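Local structure of DNA polymerase III, gamma subunit-related protein (Thermotoga maritima, 2GNO) at residues P31-L36 / D165-L170; L147-E150 / L155-E158. The protein is related to the gamma subunit of DNA polymerase III and probably binds DNA. All coordinates share one frame; numbering follows the deposited sequence.

Contact 1: residues P31-L36 / D165-L170; sequences PREVSL and DFKTAL
Glu-33 turns its CG away from its own carbonyl carbon (chi1 -65°) and bends again at chi2 (-61°). Its CB already points toward the other helix; chi1 sets CG beside the Phe-166 ring, and the bend at chi2 carries the carboxylate to Lys-167. The lysine chain runs fully extended and crosses the glutamate at about a right angle. Glu-33 CB meets the ring obliquely, 4.0 Å from Phe-166 CD2, and CG is near the same carbon. The carboxylate plane is turned 26° from the ring plane. Glu-33 OE2 lies alongside the lysine methylenes, 3.4 Å from Lys-167 CD. The charged ends stop short of a salt bridge, with OE2 and Lys-167 NZ 4.1 Å apart. A water joins them instead: it donates to Glu-33 OE2 at 2.8 Å and accepts from Lys-167 NZ at 2.6 Å. With an alanine here, the bridging water and the lysine ammonium would probably lose their carboxylate partner, and the Phe-166 ring the CG methylene beside it. Just before helix 30-43, Ser-29 OG bonds to Lys-167 N and to OD1 of the N-cap residue Asp-165, while Tyr-30, the first residue of that helix, meets the Phe-166 ring edge-to-face. On another side of helix 30-43, Val-34 and Ser-35 pack on Ile-23 of the parallel sheet. The contact thus sits at the surface between two domains, where the lid helix 166-189 begins against a helix flanking the sheet of the P-loop-NTPase-like domain, a pairing consistent with the AAA+ architecture of clamp-loader subunits.

Contact 2: residues L147-E150 / L155-E158; sequences LVKE and LWEE
Lys-149 and Trp-156 make a CH-pi contact. Lys-149 CG sits over one face of the indole, 3.4 Å from the centroid of the five-membered ring and only 10° off its normal. Its first torsion, with CG anti to the carbonyl carbon (chi1 -76°), starts the chain across that face. The extended chain then takes CE to 3.4 Å from Trp-156 NE1. The lysine therefore packs through its methylenes as it passes over the pyrrole part of the ring.

Apolar packing is at the CE3-CZ3 side of the six-membered ring. Val-148 CG1 lies 3.4 Å from Trp-156 CZ3, and Val-148 CB is close to the same carbon. The valine approaches the ring obliquely, and the two side chains cross at about a right angle.

The charged groups contribute only loosely. Lys-149 NZ is 5.0 Å from Glu-157 OE2, too far for a salt bridge, and its ion pair with Asp-146 is long and weak. Beyond the two segments, Trp-156 also touches Leu-162 and Glu-163, while Leu-155 packs on Leu-180 and Ser-181 of helix 166-189. A buried tryptophan thus joins helix 142-152 to the short, weakly bonded helical turn 155-158 within the helical AAA+ lid domain.

Contact 1 joins the lid to the sheet-bearing domain, whereas contact 2 is internal to the lid. Their centres are about 17 Å apart, and helix 166-189, which carries segment 165-170, packs against contact 2. Ala-169 belongs to segment 165-170 of contact 1, and its CB packs 4.2 Å from Trp-156 CZ3 of contact 2. Ala-169 O lies 3.8 Å from Val-148 CG1. The turn of helix that meets Glu-33 therefore also packs against the valine and tryptophan. A bound sodium ion lies about 4 Å from the side chain of Phe-166 and about 12 Å from that of Val-148. Leu-36, in segment 31-36, lines a 2-ethoxyethanol pocket with Pro-47, Ala-49 and Val-52.

Contact 1: residues P31-L36 / D165-L170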
ATOM      1  N   PRO A  31      -8.685  -0.304   2.524  1.00 25.98           N
ATOM      2  CA  PRO A  31      -9.586  -0.739   1.430  1.00 27.00           C
ATOM      3  C   PRO A  31      -9.229  -2.121   0.871  1.00 27.59           C
ATOM      4  O   PRO A  31     -10.139  -2.917   0.632  1.00 26.28           O
ATOM      5  CB  PRO A  31      -9.443   0.354   0.374  1.00 26.86           C
ATOM      6  CG  PRO A  31      -9.057   1.593   1.203  1.00 27.36           C
ATOM      7  CD  PRO A  31      -8.171   1.062   2.287  1.00 24.72           C
ATOM      8  N   ARG A  32      -7.936  -2.372   0.654  0.50 28.47           N
ATOM      9  CA  ARG A  32      -7.437  -3.658   0.157  0.50 27.70           C
ATOM     10  C   ARG A  32      -7.682  -4.805   1.135  0.50 27.15           C
ATOM     11  O   ARG A  32      -8.081  -5.887   0.716  0.50 24.59           O
ATOM     12  CB  ARG A  32      -5.938  -3.583  -0.125  0.50 27.84           C
ATOM     13  CG  ARG A  32      -5.530  -2.727  -1.319  0.50 27.64           C
ATOM     14  CD  ARG A  32      -4.039  -2.426  -1.275  0.50 29.41           C
ATOM     15  NE  ARG A  32      -3.245  -3.650  -1.111  0.50 31.74           N
ATOM     16  CZ  ARG A  32      -2.786  -4.437  -2.090  0.50 31.85           C
ATOM     17  NH1 ARG A  32      -2.954  -4.140  -3.367  0.50 21.87           N
ATOM     18  NH2 ARG A  32      -2.098  -5.533  -1.771  0.50 39.71           N
ATOM     19  N   GLU A  33      -7.421  -4.567   2.421  1.00 25.81           N
ATOM     20  CA  GLU A  33      -7.617  -5.588   3.482  1.00 26.06           C
ATOM     21  C   GLU A  33      -9.071  -5.890   3.783  1.00 24.74           C
ATOM     22  O   GLU A  33      -9.416  -7.034   4.088  1.00 24.18           O
ATOM     23  CB  GLU A  33      -6.874  -5.204   4.746  1.00 27.50           C
ATOM     24  CG  GLU A  33      -5.367  -5.189   4.552  1.00 34.07           C
ATOM     25  CD  GLU A  33      -4.812  -6.531   4.161  1.00 33.94           C
ATOM     26  OE1 GLU A  33      -5.196  -7.553   4.758  1.00 38.96           O
ATOM     27  OE2 GLU A  33      -3.978  -6.563   3.253  1.00 33.37           O
ATOM     28  N   VAL A  34      -9.922  -4.877   3.717  1.00 23.85           N
ATOM     29  CA  VAL A  34     -11.355  -5.096   3.870  1.00 22.95           C
ATOM     30  C   VAL A  34     -11.842  -6.001   2.702  1.00 24.61           C
ATOM     31  O   VAL A  34     -12.624  -6.946   2.929  1.00 22.09           O
ATOM     32  CB  VAL A  34     -12.138  -3.763   3.896  1.00 24.49           C
ATOM     33  CG1 VAL A  34     -13.652  -4.014   3.788  1.00 27.71           C
ATOM     34  CG2 VAL A  34     -11.807  -2.988   5.185  1.00 23.93           C
ATOM     35  N   SER A  35     -11.378  -5.694   1.493  1.00 23.23           N
ATOM     36  CA  SER A  35     -11.705  -6.447   0.278  1.00 25.22           C
ATOM     37  C   SER A  35     -11.295  -7.909   0.387  1.00 26.00           C
ATOM     38  O   SER A  35     -12.086  -8.794   0.060  1.00 25.79           O
ATOM     39  CB  SER A  35     -11.045  -5.826  -0.971  1.00 23.68           C
ATOM     40  OG  SER A  35     -11.415  -4.463  -1.122  1.00 24.04           O
ATOM     41  N   LEU A  36     -10.063  -8.144   0.831  1.00 25.71           N
ATOM     42  CA  LEU A  36      -9.516  -9.492   1.014  1.00 25.92           C
ATOM     43  C   LEU A  36     -10.187 -10.357   2.066  1.00 24.64           C
ATOM     44  O   LEU A  36     -10.302 -11.563   1.905  1.00 25.10           O
ATOM     45  CB  LEU A  36      -8.014  -9.413   1.316  1.00 28.02           C
ATOM     46  CG  LEU A  36      -7.148  -9.056   0.122  1.00 28.50           C
ATOM     47  CD1 LEU A  36      -5.754  -8.660   0.562  1.00 32.47           C
ATOM     48  CD2 LEU A  36      -7.094 -10.194  -0.873  1.00 28.08           C
ATOM     49  N   ASP A 165      -1.187   3.114   7.363  1.00 40.24           N
ATOM     50  CA  ASP A 165      -1.027   1.818   6.690  1.00 43.42           C
ATOM     51  C   ASP A 165      -1.560   0.697   7.641  1.00 42.72           C
ATOM     52  O   ASP A 165      -0.800   0.116   8.418  1.00 44.99           O
ATOM     53  CB  ASP A 165       0.450   1.611   6.324  1.00 41.24           C
ATOM     54  CG  ASP A 165       0.716   0.327   5.571  1.00 49.81           C
ATOM     55  OD1 ASP A 165      -0.232  -0.408   5.226  1.00 58.87           O
ATOM     56  OD2 ASP A 165       1.909   0.038   5.315  1.00 43.73           O
ATOM     57  N   PHE A 166      -2.860   0.396   7.548  1.00 40.25           N
ATOM     58  CA  PHE A 166      -3.508  -0.623   8.407  1.00 37.73           C
ATOM     59  C   PHE A 166      -2.794  -1.959   8.510  1.00 36.18           C
ATOM     60  O   PHE A 166      -2.625  -2.494   9.602  1.00 34.49           O
ATOM     61  CB  PHE A 166      -4.967  -0.847   7.967  1.00 38.03           C
ATOM     62  CG  PHE A 166      -5.643  -2.007   8.656  1.00 38.11           C
ATOM     63  CD1 PHE A 166      -6.209  -1.855   9.915  1.00 38.02           C
ATOM     64  CD2 PHE A 166      -5.706  -3.254   8.043  1.00 38.87           C
ATOM     65  CE1 PHE A 166      -6.834  -2.929  10.546  1.00 43.06           C
ATOM     66  CE2 PHE A 166      -6.320  -4.333   8.682  1.00 36.64           C
ATOM     67  CZ  PHE A 166      -6.881  -4.167   9.925  1.00 38.18           C
ATOM     68  N   LYS A 167      -2.361  -2.491   7.377  1.00 35.35           N
ATOM     69  CA  LYS A 167      -1.708  -3.804   7.348  1.00 38.02           C
ATOM     70  C   LYS A 167      -0.400  -3.832   8.098  1.00 38.11           C
ATOM     71  O   LYS A 167      -0.087  -4.821   8.748  1.00 38.78           O
ATOM     72  CB  LYS A 167      -1.458  -4.273   5.897  1.00 35.83           C
ATOM     73  CG  LYS A 167      -1.051  -5.749   5.815  1.00 41.74           C
ATOM     74  CD  LYS A 167      -0.788  -6.231   4.412  1.00 46.24           C
ATOM     75  CE  LYS A 167      -0.473  -7.729   4.420  1.00 46.42           C
ATOM     76  NZ  LYS A 167      -0.251  -8.247   3.053  1.00 45.17           N
ATOM     77  N   THR A 168       0.389  -2.770   7.949  1.00 40.09           N
ATOM     78  CA  THR A 168       1.679  -2.655   8.625  1.00 39.39           C
ATOM     79  C   THR A 168       1.396  -2.448  10.120  1.00 35.87           C
ATOM     80  O   THR A 168       2.076  -3.016  10.979  1.00 36.25           O
ATOM     81  CB  THR A 168       2.501  -1.517   7.984  1.00 41.60           C
ATOM     82  OG1 THR A 168       2.641  -1.793   6.591  1.00 40.19           O
ATOM     83  CG2 THR A 168       3.873  -1.409   8.593  1.00 45.64           C
ATOM     84  N   ALA A 169       0.368  -1.663  10.424  1.00 33.57           N
ATOM     85  CA  ALA A 169      -0.049  -1.463  11.832  1.00 34.29           C
ATOM     86  C   ALA A 169      -0.484  -2.810  12.424  1.00 35.82           C
ATOM     87  O   ALA A 169      -0.223  -3.079  13.587  1.00 36.47           O
ATOM     88  CB  ALA A 169      -1.170  -0.479  11.922  1.00 32.89           C
ATOM     89  N   LEU A 170      -1.137  -3.656  11.613  1.00 39.44           N
ATOM     90  CA  LEU A 170      -1.568  -4.990  12.050  1.00 40.08           C
ATOM     91  C   LEU A 170      -0.354  -5.912  12.253  1.00 39.78           C
ATOM     92  O   LEU A 170      -0.344  -6.668  13.204  1.00 37.04           O
ATOM     93  CB  LEU A 170      -2.561  -5.609  11.044  1.00 42.49           C
ATOM     94  CG  LEU A 170      -3.147  -6.994  11.365  1.00 44.09           C
ATOM     95  CD1 LEU A 170      -3.861  -6.972  12.692  1.00 45.86           C
ATOM     96  CD2 LEU A 170      -4.083  -7.456  10.253  1.00 45.39           C
TER
HETATM   97  O   HOH W   1      -2.644  -8.708   2.067  1.00 48.28           O

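Contact 2: residues L147-E150 / L155-E158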
ATOM      1  N   LEU A 147      -6.060   0.119  20.245  1.00 47.11           N
ATOM      2  CA  LEU A 147      -5.737  -1.281  20.499  1.00 49.11           C
ATOM      3  C   LEU A 147      -4.255  -1.555  20.160  1.00 49.55           C
ATOM      4  O   LEU A 147      -3.575  -2.224  20.942  1.00 49.72           O
ATOM      5  CB  LEU A 147      -6.726  -2.193  19.743  1.00 49.92           C
ATOM      6  CG  LEU A 147      -7.022  -3.632  20.180  1.00 55.21           C
ATOM      7  CD1 LEU A 147      -8.172  -4.190  19.322  1.00 56.77           C
ATOM      8  CD2 LEU A 147      -5.817  -4.520  20.114  1.00 60.83           C
ATOM      9  N   VAL A 148      -3.747  -1.017  19.037  1.00 50.00           N
ATOM     10  CA  VAL A 148      -2.327  -1.219  18.658  1.00 47.91           C
ATOM     11  C   VAL A 148      -1.398  -0.381  19.568  1.00 48.72           C
ATOM     12  O   VAL A 148      -0.397  -0.914  20.053  1.00 48.15           O
ATOM     13  CB  VAL A 148      -2.041  -0.954  17.155  1.00 48.26           C
ATOM     14  CG1 VAL A 148      -0.557  -1.238  16.838  1.00 47.22           C
ATOM     15  CG2 VAL A 148      -2.956  -1.815  16.275  1.00 42.53           C
ATOM     16  N   LYS A 149      -1.729   0.900  19.789  1.00 47.94           N
ATOM     17  CA  LYS A 149      -0.957   1.786  20.681  1.00 48.01           C
ATOM     18  C   LYS A 149      -0.695   1.112  22.018  1.00 49.00           C
ATOM     19  O   LYS A 149       0.433   1.121  22.504  1.00 47.75           O
ATOM     20  CB  LYS A 149      -1.715   3.076  21.004  1.00 48.39           C
ATOM     21  CG  LYS A 149      -1.780   4.128  19.936  1.00 49.26           C
ATOM     22  CD  LYS A 149      -2.722   5.248  20.360  1.00 51.94           C
ATOM     23  CE  LYS A 149      -2.910   6.308  19.292  1.00 53.14           C
ATOM     24  NZ  LYS A 149      -3.890   7.325  19.766  1.00 48.06           N
ATOM     25  N   GLU A 150      -1.755   0.543  22.602  1.00 48.88           N
ATOM     26  CA  GLU A 150      -1.666  -0.153  23.885  1.00 49.16           C
ATOM     27  C   GLU A 150      -0.803  -1.415  23.815  1.00 49.21           C
ATOM     28  O   GLU A 150      -0.133  -1.737  24.781  1.00 50.83           O
ATOM     29  CB  GLU A 150      -3.061  -0.481  24.437  1.00 49.03           C
ATOM     30  N   LEU A 155       6.398   2.769  20.843  1.00 43.03           N
ATOM     31  CA  LEU A 155       6.717   2.418  19.454  1.00 43.06           C
ATOM     32  C   LEU A 155       5.725   2.979  18.415  1.00 42.68           C
ATOM     33  O   LEU A 155       6.096   3.181  17.262  1.00 44.68           O
ATOM     34  CB  LEU A 155       6.797   0.889  19.323  1.00 42.27           C
ATOM     35  CG  LEU A 155       7.821   0.153  20.211  1.00 42.65           C
ATOM     36  CD1 LEU A 155       7.651  -1.338  20.133  1.00 46.73           C
ATOM     37  CD2 LEU A 155       9.255   0.564  19.881  1.00 41.34           C
ATOM     38  N   TRP A 156       4.473   3.207  18.817  1.00 43.80           N
ATOM     39  CA  TRP A 156       3.445   3.767  17.938  1.00 43.28           C
ATOM     40  C   TRP A 156       3.801   5.193  17.507  1.00 43.89           C
ATOM     41  O   TRP A 156       3.742   5.521  16.324  1.00 45.03           O
ATOM     42  CB  TRP A 156       2.084   3.741  18.635  1.00 41.69           C
ATOM     43  CG  TRP A 156       0.948   4.266  17.792  1.00 42.16           C
ATOM     44  CD1 TRP A 156       0.458   5.542  17.786  1.00 41.46           C
ATOM     45  CD2 TRP A 156       0.171   3.538  16.827  1.00 41.87           C
ATOM     46  NE1 TRP A 156      -0.585   5.647  16.894  1.00 41.89           N
ATOM     47  CE2 TRP A 156      -0.773   4.436  16.286  1.00 42.51           C
ATOM     48  CE3 TRP A 156       0.172   2.219  16.379  1.00 43.50           C
ATOM     49  CZ2 TRP A 156      -1.700   4.054  15.317  1.00 39.26           C
ATOM     50  CZ3 TRP A 156      -0.755   1.843  15.418  1.00 40.02           C
ATOM     51  CH2 TRP A 156      -1.679   2.757  14.904  1.00 39.78           C
ATOM     52  N   GLU A 157       4.173   6.036  18.464  1.00 44.48           N
ATOM     53  CA  GLU A 157       4.568   7.415  18.153  1.00 44.16           C
ATOM     54  C   GLU A 157       5.913   7.443  17.397  1.00 41.74           C
ATOM     55  O   GLU A 157       6.180   8.365  16.629  1.00 41.69           O
ATOM     56  CB  GLU A 157       4.594   8.313  19.406  1.00 46.02           C
ATOM     57  CG  GLU A 157       3.195   8.737  19.950  1.00 49.66           C
ATOM     58  CD  GLU A 157       2.324   7.606  20.503  1.00 54.60           C
ATOM     59  OE1 GLU A 157       2.863   6.581  20.981  1.00 56.23           O
ATOM     60  OE2 GLU A 157       1.084   7.766  20.497  1.00 61.99           O
ATOM     61  N   GLU A 158       6.733   6.416  17.614  1.00 39.12           N
ATOM     62  CA  GLU A 158       8.046   6.250  16.979  1.00 37.54           C
ATOM     63  C   GLU A 158       7.964   5.734  15.528  1.00 37.62           C
ATOM     64  O   GLU A 158       8.944   5.788  14.781  1.00 35.88           O
ATOM     65  CB  GLU A 158       8.841   5.298  17.886  1.00 38.29           C
ATOM     66  CG  GLU A 158      10.300   5.062  17.573  1.00 46.88           C
ATOM     67  CD  GLU A 158      11.056   4.385  18.741  1.00 57.22           C
ATOM     68  OE1 GLU A 158      10.783   4.684  19.934  1.00 55.95           O
ATOM     69  OE2 GLU A 158      11.973   3.582  18.469  1.00 60.22           O
TER